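Local coordinates for protein Non-reducing end beta-L-arabinofuranosidase (Bacteroides thetaiotaomicron, PDB 5MQO) that probably hydrolyses glycosidic linkages of complex plant pectin, as a gut bacterial glycoside hydrolase of family GH127, at residues Ala343-Thr348 / Trp445-Thr450; Val134-Ala139 / Thr145-Glu150; Tyr472-Ser477 / Ile481-Tyr486. One frame throughout, in Å; residues are numbered along the deposited sequence.

In the fold
Followed from the N terminus, the three contacts come in series, without nesting or crossing, and illustrate closures of very different span. Contact 2 closes first, folding the loop after helix 120-136 back over the end of that helix with five residues intervening. Contact 1 is the long closure: 96 residues, among them helices 382-399 and 402-416, separate segment 343-348 from segment 445-450, and the corner before strand 347-349 meets the loop before helix 458-466. Contact 3 is a tight hairpin of strands 474-477 and 480-483, where the helical domain passes to the beta-rich part of the chain. Centres lie about 34 to 39 Å apart, and contacts 1 and 3 fall on opposite sides of the chain's centre.

Contact 1 of 3, residues Ala343-Thr348 / Trp445-Thr450; sequences ALYDGT and WPKERT
Lys447 NZ donates a hydrogen bond to Tyr345 OH at 2.8 Å, and the same ammonium is held by Trp445 O, 3.0 Å from Lys447 NZ, and by the hydroxyl of Thr430. The carbonyl of Trp445 receives it from above its plane, 38° out. At the tyrosine, NZ arrives at the ring edge, in the plane of the ring, the two side chains approaching from opposite directions. The lysine chain gets there by doubling back: bends at chi2 (-66°) and chi4 (-83°) return the ammonium to the backbone two residues earlier. The apolar share is small, with Tyr345 CE2 lying 4.3 Å from Trp445 CD1, obliquely to both rings. A methionine in place of Lys447 would probably leave the Tyr345 hydroxyl, the Trp445 carbonyl and the Thr430 hydroxyl without their shared ammonium. A second tie comes from Arg444, the residue just before Trp445, which bonds to Tyr345 O and forms a salt bridge with Asp346. Tyr345 also meets His379 edge-to-face, while Leu344 forms part of a classic beta bulge opposite Ser366. The contact thus joins the corner leading into strand 347-349, which pairs with strand 361-364, to the loop between strand 434-435 and helix 458-466.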
# COMPACT_ATOMS: atom_id res chain seq x y z
N ALA A 343 7.03 11.21 -8.89
CA ALA A 343 7.49 12.57 -8.68
C ALA A 343 7.00 13.60 -9.68
O ALA A 343 7.12 14.80 -9.40
CB ALA A 343 8.99 12.56 -8.77
N LEU A 344 6.55 13.17 -10.87
CA LEU A 344 6.30 14.10 -11.99
C LEU A 344 4.86 14.00 -12.38
O LEU A 344 4.37 12.92 -12.66
CB LEU A 344 7.16 13.80 -13.22
CG LEU A 344 8.67 13.58 -13.03
CD1 LEU A 344 9.26 12.91 -14.25
CD2 LEU A 344 9.44 14.85 -12.72
N TYR A 345 4.19 15.14 -12.38
CA TYR A 345 2.92 15.32 -13.07
C TYR A 345 3.17 15.10 -14.58
O TYR A 345 2.46 14.32 -15.21
CB TYR A 345 2.34 16.74 -12.82
CG TYR A 345 1.69 16.96 -11.43
CD1 TYR A 345 2.43 16.88 -10.24
CD2 TYR A 345 0.33 17.27 -11.32
CE1 TYR A 345 1.83 17.08 -9.00
CE2 TYR A 345 -0.26 17.48 -10.09
CZ TYR A 345 0.48 17.38 -8.94
OH TYR A 345 -0.12 17.59 -7.73
N ASP A 346 4.16 15.79 -15.13
CA ASP A 346 4.52 15.69 -16.54
C ASP A 346 6.02 15.74 -16.67
O ASP A 346 6.66 16.38 -15.86
CB ASP A 346 3.98 16.87 -17.35
CG ASP A 346 2.47 17.04 -17.25
OD1 ASP A 346 1.65 16.20 -17.70
OD2 ASP A 346 2.09 18.10 -16.74
N GLY A 347 6.61 15.12 -17.68
CA GLY A 347 8.04 15.24 -17.91
C GLY A 347 8.51 14.48 -19.13
O GLY A 347 7.71 14.09 -20.00
N THR A 348 9.82 14.23 -19.18
CA THR A 348 10.43 13.52 -20.30
C THR A 348 11.28 12.36 -19.80
O THR A 348 11.89 12.47 -18.75
CB THR A 348 11.31 14.46 -21.14
OG1 THR A 348 12.14 15.23 -20.28
CG2 THR A 348 10.46 15.40 -21.92
N TRP A 445 -5.67 18.53 -9.87
CA TRP A 445 -6.23 17.70 -8.79
C TRP A 445 -6.32 18.47 -7.48
O TRP A 445 -5.39 19.19 -7.10
CB TRP A 445 -5.52 16.33 -8.61
CG TRP A 445 -5.25 15.69 -9.91
CD1 TRP A 445 -4.03 15.38 -10.44
CD2 TRP A 445 -6.22 15.36 -10.91
NE1 TRP A 445 -4.18 14.84 -11.70
CE2 TRP A 445 -5.52 14.83 -12.02
CE3 TRP A 445 -7.63 15.47 -10.98
CZ2 TRP A 445 -6.17 14.39 -13.19
CZ3 TRP A 445 -8.28 15.04 -12.16
CH2 TRP A 445 -7.54 14.51 -13.24
N PRO A 446 -7.47 18.34 -6.78
CA PRO A 446 -7.65 19.09 -5.53
C PRO A 446 -6.61 18.74 -4.46
O PRO A 446 -6.04 17.63 -4.46
CB PRO A 446 -9.07 18.70 -5.08
CG PRO A 446 -9.34 17.39 -5.74
CD PRO A 446 -8.62 17.44 -7.05
N LYS A 447 -6.34 19.70 -3.59
CA LYS A 447 -5.37 19.53 -2.52
C LYS A 447 -6.02 19.55 -1.14
O LYS A 447 -5.34 19.62 -0.13
CB LYS A 447 -4.26 20.57 -2.67
CG LYS A 447 -3.48 20.47 -3.98
CD LYS A 447 -2.68 19.18 -4.07
CE LYS A 447 -1.80 19.10 -5.32
NZ LYS A 447 -2.48 18.63 -6.56
N GLU A 448 -7.34 19.46 -1.13
CA GLU A 448 -8.09 19.07 0.05
C GLU A 448 -8.86 17.84 -0.36
O GLU A 448 -9.28 17.73 -1.52
CB GLU A 448 -9.04 20.18 0.43
CG GLU A 448 -8.30 21.44 0.87
CD GLU A 448 -9.24 22.50 1.44
OE1 GLU A 448 -9.22 23.65 0.93
OE2 GLU A 448 -10.01 22.17 2.39
N ARG A 449 -9.05 16.89 0.55
CA ARG A 449 -9.80 15.66 0.21
C ARG A 449 -11.23 16.01 -0.15
O ARG A 449 -11.81 16.93 0.42
CB ARG A 449 -9.77 14.63 1.34
CG ARG A 449 -8.41 13.98 1.51
CD ARG A 449 -8.41 12.80 2.46
NE ARG A 449 -7.05 12.60 2.96
CZ ARG A 449 -6.48 13.32 3.93
NH1 ARG A 449 -7.14 14.30 4.55
NH2 ARG A 449 -5.21 13.07 4.27
N THR A 450 -11.78 15.29 -1.11
CA THR A 450 -13.12 15.56 -1.62
C THR A 450 -13.95 14.28 -1.64
O THR A 450 -13.41 13.17 -1.79
CB THR A 450 -13.08 16.22 -3.02
OG1 THR A 450 -14.39 16.69 -3.35
CG2 THR A 450 -12.61 15.27 -4.10

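Contact 2 of 3, residues Val134-Ala139 / Thr145-Glu150; sequences VKAQRA and TPVVIE
Ala136 CB presses against Val147 and Val148 and is the tight point of this contact. The methyl sits 3.7 Å from Val147 O, 3.8 Å from Val147 CG2 and 3.9 Å from Val148 CG2, so one small side chain meets a carbonyl and two branches at once. The backbones can close to 5.8 Å between Ala136 CA and Val147 CA because the helix presents so little bulk there. Each valine offers a single methyl. In Val147 a chi1 of -62° sets CG1 anti to the carbonyl carbon, well back from Ala136, which leaves CG2 between N and the carbonyl carbon, facing the alanine. In Val148 the rotation differs: CG1 is swung opposite the backbone N, and CG2, beside that N, is turned to the alanine.

The setting is a helix end covered by its own returning loop. Ala136 lies in the last part of helix 120-136, after which the chain reverses, and residues 145-147 form a 3-10 segment, held in part by a bond of 3.1 Å from Val148 N to Thr145 O. The clan of the catalytic domain is that of six-hairpin, (alpha/alpha)6 glycosidases, and this loop belongs to the long link from helix 120-136 to helix 192-208. Thr145 OG1 reaches ahead to Asn193 of the latter helix.

Val147 closes on Ala136 through CG2 and O but is itself exposed, at the margin of the contact. The loose side is that of Lys135, which, exposed and kinked at chi3, brings its CE no nearer than 5.2 Å to Val147 O. Ile149 and Glu150 also lie at the surface, and the model breaks after Glu150. Val148, by contrast, also touches Ile143 of the intervening loop, as does Gln137 on the side turned away from segment 145-150, where its NE2 bonds to the carbonyls of Gly141 and Ala216.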
# COMPACT_ATOMS: atom_id res chain seq x y z
N VAL A 134 -25.06 -11.06 -13.30
CA VAL A 134 -25.32 -12.35 -13.98
C VAL A 134 -26.37 -12.20 -15.09
O VAL A 134 -26.21 -12.75 -16.18
CB VAL A 134 -25.74 -13.48 -12.98
CG1 VAL A 134 -26.26 -14.74 -13.69
CG2 VAL A 134 -24.57 -13.85 -12.09
N LYS A 135 -27.43 -11.44 -14.81
CA LYS A 135 -28.49 -11.17 -15.79
C LYS A 135 -27.91 -10.49 -17.05
O LYS A 135 -28.35 -10.76 -18.18
CB LYS A 135 -29.60 -10.32 -15.14
CG LYS A 135 -30.96 -10.36 -15.86
CD LYS A 135 -32.02 -9.51 -15.15
CE LYS A 135 -31.79 -8.02 -15.42
NZ LYS A 135 -32.88 -7.14 -14.92
N ALA A 136 -26.88 -9.65 -16.86
CA ALA A 136 -26.25 -8.88 -17.94
C ALA A 136 -25.16 -9.58 -18.77
O ALA A 136 -24.75 -9.06 -19.80
CB ALA A 136 -25.68 -7.61 -17.36
N GLN A 137 -24.66 -10.73 -18.33
CA GLN A 137 -23.52 -11.36 -19.01
C GLN A 137 -23.97 -12.21 -20.21
O GLN A 137 -24.98 -12.89 -20.11
CB GLN A 137 -22.77 -12.24 -18.01
CG GLN A 137 -21.40 -12.71 -18.48
CD GLN A 137 -20.65 -13.48 -17.41
OE1 GLN A 137 -21.26 -14.12 -16.57
NE2 GLN A 137 -19.33 -13.43 -17.46
N ARG A 138 -23.23 -12.21 -21.31
CA ARG A 138 -23.52 -13.16 -22.42
C ARG A 138 -23.09 -14.62 -22.10
O ARG A 138 -22.60 -14.92 -21.01
CB ARG A 138 -22.88 -12.69 -23.73
CG ARG A 138 -23.31 -11.30 -24.16
CD ARG A 138 -23.02 -11.07 -25.63
NE ARG A 138 -21.63 -11.34 -26.06
CZ ARG A 138 -20.82 -10.50 -26.72
NH1 ARG A 138 -21.21 -9.27 -27.07
NH2 ARG A 138 -19.61 -10.91 -27.05
N ALA A 139 -23.30 -15.54 -23.03
CA ALA A 139 -22.80 -16.91 -22.88
C ALA A 139 -21.27 -16.94 -22.97
O ALA A 139 -20.61 -17.66 -22.21
CB ALA A 139 -23.41 -17.83 -23.94
N THR A 145 -21.97 -3.18 -19.97
CA THR A 145 -22.00 -2.47 -18.66
C THR A 145 -23.26 -1.62 -18.39
O THR A 145 -23.77 -1.62 -17.26
CB THR A 145 -20.72 -1.63 -18.45
OG1 THR A 145 -19.57 -2.48 -18.57
CG2 THR A 145 -20.70 -0.95 -17.08
N PRO A 146 -23.74 -0.87 -19.41
CA PRO A 146 -25.07 -0.26 -19.40
C PRO A 146 -26.24 -1.09 -18.83
O PRO A 146 -27.06 -0.53 -18.10
CB PRO A 146 -25.30 0.03 -20.89
CG PRO A 146 -23.94 0.36 -21.41
CD PRO A 146 -22.92 -0.27 -20.48
N VAL A 147 -26.31 -2.38 -19.14
CA VAL A 147 -27.43 -3.24 -18.66
C VAL A 147 -27.21 -3.92 -17.29
O VAL A 147 -28.02 -4.76 -16.89
CB VAL A 147 -27.92 -4.27 -19.73
CG1 VAL A 147 -28.47 -3.55 -20.96
CG2 VAL A 147 -26.84 -5.27 -20.11
N VAL A 148 -26.15 -3.55 -16.56
CA VAL A 148 -26.09 -3.79 -15.11
C VAL A 148 -26.89 -2.63 -14.47
O VAL A 148 -26.42 -1.48 -14.43
CB VAL A 148 -24.64 -3.88 -14.57
CG1 VAL A 148 -24.65 -4.25 -13.09
CG2 VAL A 148 -23.82 -4.90 -15.34
N ILE A 149 -28.11 -2.96 -14.01
CA ILE A 149 -29.14 -2.00 -13.57
C ILE A 149 -29.39 -2.10 -12.05
O ILE A 149 -30.02 -3.05 -11.59
CB ILE A 149 -30.47 -2.21 -14.37
CG1 ILE A 149 -30.29 -1.82 -15.84
CG2 ILE A 149 -31.64 -1.44 -13.76
CD1 ILE A 149 -29.99 -0.35 -16.10
N GLU A 150 -28.90 -1.11 -11.30
CA GLU A 150 -29.09 -1.00 -9.84
C GLU A 150 -28.42 -2.17 -9.11
O GLU A 150 -27.26 -2.49 -9.39
CB GLU A 150 -30.59 -0.89 -9.47
CG GLU A 150 -31.30 0.31 -10.11
CD GLU A 150 -32.81 0.14 -10.34
OE1 GLU A 150 -33.38 -0.96 -10.11
OE2 GLU A 150 -33.44 1.13 -10.77

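Contact 3 of 3, residues Tyr472-Ser477 / Ile481-Tyr486; sequences YAYTLS and IYCNLY
Ala473 O accepts two backbone hydrogen bonds, from Asn484 N at 2.8 Å and from Leu485 N at 3.0 Å, and so fastens the open end of a beta hairpin. Beyond it Thr475 and Tyr482 form an antiparallel hydrogen-bonded pair: Tyr482 N reaches Thr475 O at 2.9 Å and almost straight (167°), while the return bond from Thr475 N to Tyr482 O is longer, 3.2 Å. The pairs Tyr474-Cys483 and Leu476-Ile481, on either side of it, are non-hydrogen-bonded.

Side chains repeat the link. Asn484 ND2 donates to Thr475 OG1 at 3.0 Å, the hydroxyl lying in the amide plane and the chains crossing at about a right angle; OD1 of the same amide bonds to Tyr560, so both of its ends are held. With chi1 at 50°, the threonine hydroxyl tucks between its own N and carbonyl carbon, close to CB of Tyr482. Nearer the turn, Ser477 OG and Tyr482 OH share a hydrogen bond of 3.2 Å.

On the face of Tyr474, Leu476, Ile481 and Cys483 the side-chain contacts across the hairpin are apolar, while the Tyr474 hydroxyl bonds to Asn489. Cys483 SG meets Tyr474 CE1 at 3.7 Å, a sulfur-aromatic contact at the ring edge, and the side chains of Leu476 and Ile481 run side by side.

That face turns to strand 500-506, where Tyr474 touches Leu503 and Ile481 touches Leu501, whereas Thr475 packs on Trp393 and Glu397 of helix 382-399. Strands 37-38 and 529-535 flank the hairpin in its sheet, placing it between the helical domain and a second sheet.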
# COMPACT_ATOMS: atom_id res chain seq x y z
N TYR A 472 -3.14 -8.46 5.45
CA TYR A 472 -1.69 -8.26 5.43
C TYR A 472 -0.97 -8.48 6.81
O TYR A 472 0.26 -8.31 6.92
CB TYR A 472 -1.41 -6.84 4.87
CG TYR A 472 -1.92 -6.70 3.43
CD1 TYR A 472 -1.11 -7.08 2.37
CD2 TYR A 472 -3.22 -6.26 3.15
CE1 TYR A 472 -1.58 -7.04 1.07
CE2 TYR A 472 -3.70 -6.20 1.84
CZ TYR A 472 -2.87 -6.59 0.80
OH TYR A 472 -3.28 -6.51 -0.51
N ALA A 473 -1.70 -8.88 7.85
CA ALA A 473 -1.13 -8.92 9.20
C ALA A 473 -0.19 -10.09 9.37
O ALA A 473 0.84 -9.92 9.98
CB ALA A 473 -2.21 -8.97 10.25
N TYR A 474 -0.52 -11.25 8.79
CA TYR A 474 0.30 -12.46 8.94
C TYR A 474 0.54 -13.15 7.59
O TYR A 474 -0.20 -12.94 6.63
CB TYR A 474 -0.39 -13.49 9.86
CG TYR A 474 -0.80 -13.05 11.26
CD1 TYR A 474 0.10 -13.14 12.34
CD2 TYR A 474 -2.09 -12.59 11.53
CE1 TYR A 474 -0.28 -12.74 13.64
CE2 TYR A 474 -2.47 -12.20 12.81
CZ TYR A 474 -1.56 -12.28 13.86
OH TYR A 474 -1.94 -11.88 15.11
N THR A 475 1.56 -13.99 7.52
CA THR A 475 1.61 -15.02 6.49
C THR A 475 1.93 -16.35 7.13
O THR A 475 2.35 -16.42 8.29
CB THR A 475 2.71 -14.73 5.47
OG1 THR A 475 3.92 -14.46 6.17
CG2 THR A 475 2.33 -13.53 4.57
N LEU A 476 1.77 -17.41 6.36
CA LEU A 476 2.11 -18.77 6.81
C LEU A 476 3.19 -19.38 5.93
O LEU A 476 3.45 -18.91 4.82
CB LEU A 476 0.89 -19.68 6.76
CG LEU A 476 -0.46 -19.11 7.22
CD1 LEU A 476 -1.60 -20.00 6.76
CD2 LEU A 476 -0.47 -18.92 8.74
N SER A 477 3.80 -20.44 6.46
CA SER A 477 4.63 -21.37 5.68
C SER A 477 4.61 -22.70 6.41
O SER A 477 3.98 -22.80 7.45
CB SER A 477 6.06 -20.83 5.49
OG SER A 477 6.84 -20.89 6.66
N ILE A 481 4.19 -19.52 11.59
CA ILE A 481 3.39 -18.30 11.40
C ILE A 481 4.22 -17.01 11.58
O ILE A 481 4.94 -16.84 12.57
CB ILE A 481 2.25 -18.27 12.42
CG1 ILE A 481 1.38 -19.52 12.21
CG2 ILE A 481 1.44 -16.96 12.34
CD1 ILE A 481 0.30 -19.70 13.24
N TYR A 482 4.04 -16.07 10.65
CA TYR A 482 4.81 -14.82 10.62
C TYR A 482 3.96 -13.62 11.00
O TYR A 482 2.91 -13.40 10.40
CB TYR A 482 5.38 -14.61 9.23
CG TYR A 482 6.34 -15.70 8.81
CD1 TYR A 482 5.87 -16.96 8.41
CD2 TYR A 482 7.72 -15.47 8.81
CE1 TYR A 482 6.75 -17.96 8.02
CE2 TYR A 482 8.61 -16.47 8.42
CZ TYR A 482 8.13 -17.71 8.03
OH TYR A 482 8.99 -18.69 7.65
N CYS A 483 4.41 -12.85 11.99
CA CYS A 483 3.74 -11.59 12.31
C CYS A 483 4.39 -10.47 11.48
O CYS A 483 5.51 -10.04 11.76
CB CYS A 483 3.80 -11.28 13.81
SG CYS A 483 3.23 -12.63 14.86
N ASN A 484 3.64 -9.99 10.49
CA ASN A 484 4.10 -8.97 9.58
C ASN A 484 3.61 -7.56 9.90
O ASN A 484 4.42 -6.64 9.96
CB ASN A 484 3.70 -9.38 8.17
CG ASN A 484 4.50 -10.56 7.69
OD1 ASN A 484 5.71 -10.50 7.69
ND2 ASN A 484 3.83 -11.63 7.28
N LEU A 485 2.31 -7.35 10.08
CA LEU A 485 1.81 -6.02 10.45
C LEU A 485 1.15 -6.08 11.79
O LEU A 485 0.07 -6.64 11.89
CB LEU A 485 0.79 -5.45 9.45
CG LEU A 485 1.19 -5.21 7.99
CD1 LEU A 485 0.29 -4.13 7.40
CD2 LEU A 485 2.66 -4.88 7.80
N TYR A 486 1.81 -5.45 12.78
CA TYR A 486 1.33 -5.39 14.15
C TYR A 486 0.08 -4.52 14.27
O TYR A 486 -0.07 -3.50 13.60
CB TYR A 486 2.45 -4.92 15.12
CG TYR A 486 3.69 -5.81 15.06
CD1 TYR A 486 3.61 -7.17 15.38
CD2 TYR A 486 4.93 -5.31 14.66
CE1 TYR A 486 4.71 -8.00 15.30
CE2 TYR A 486 6.04 -6.15 14.58
CZ TYR A 486 5.92 -7.50 14.89
OH TYR A 486 6.97 -8.38 14.82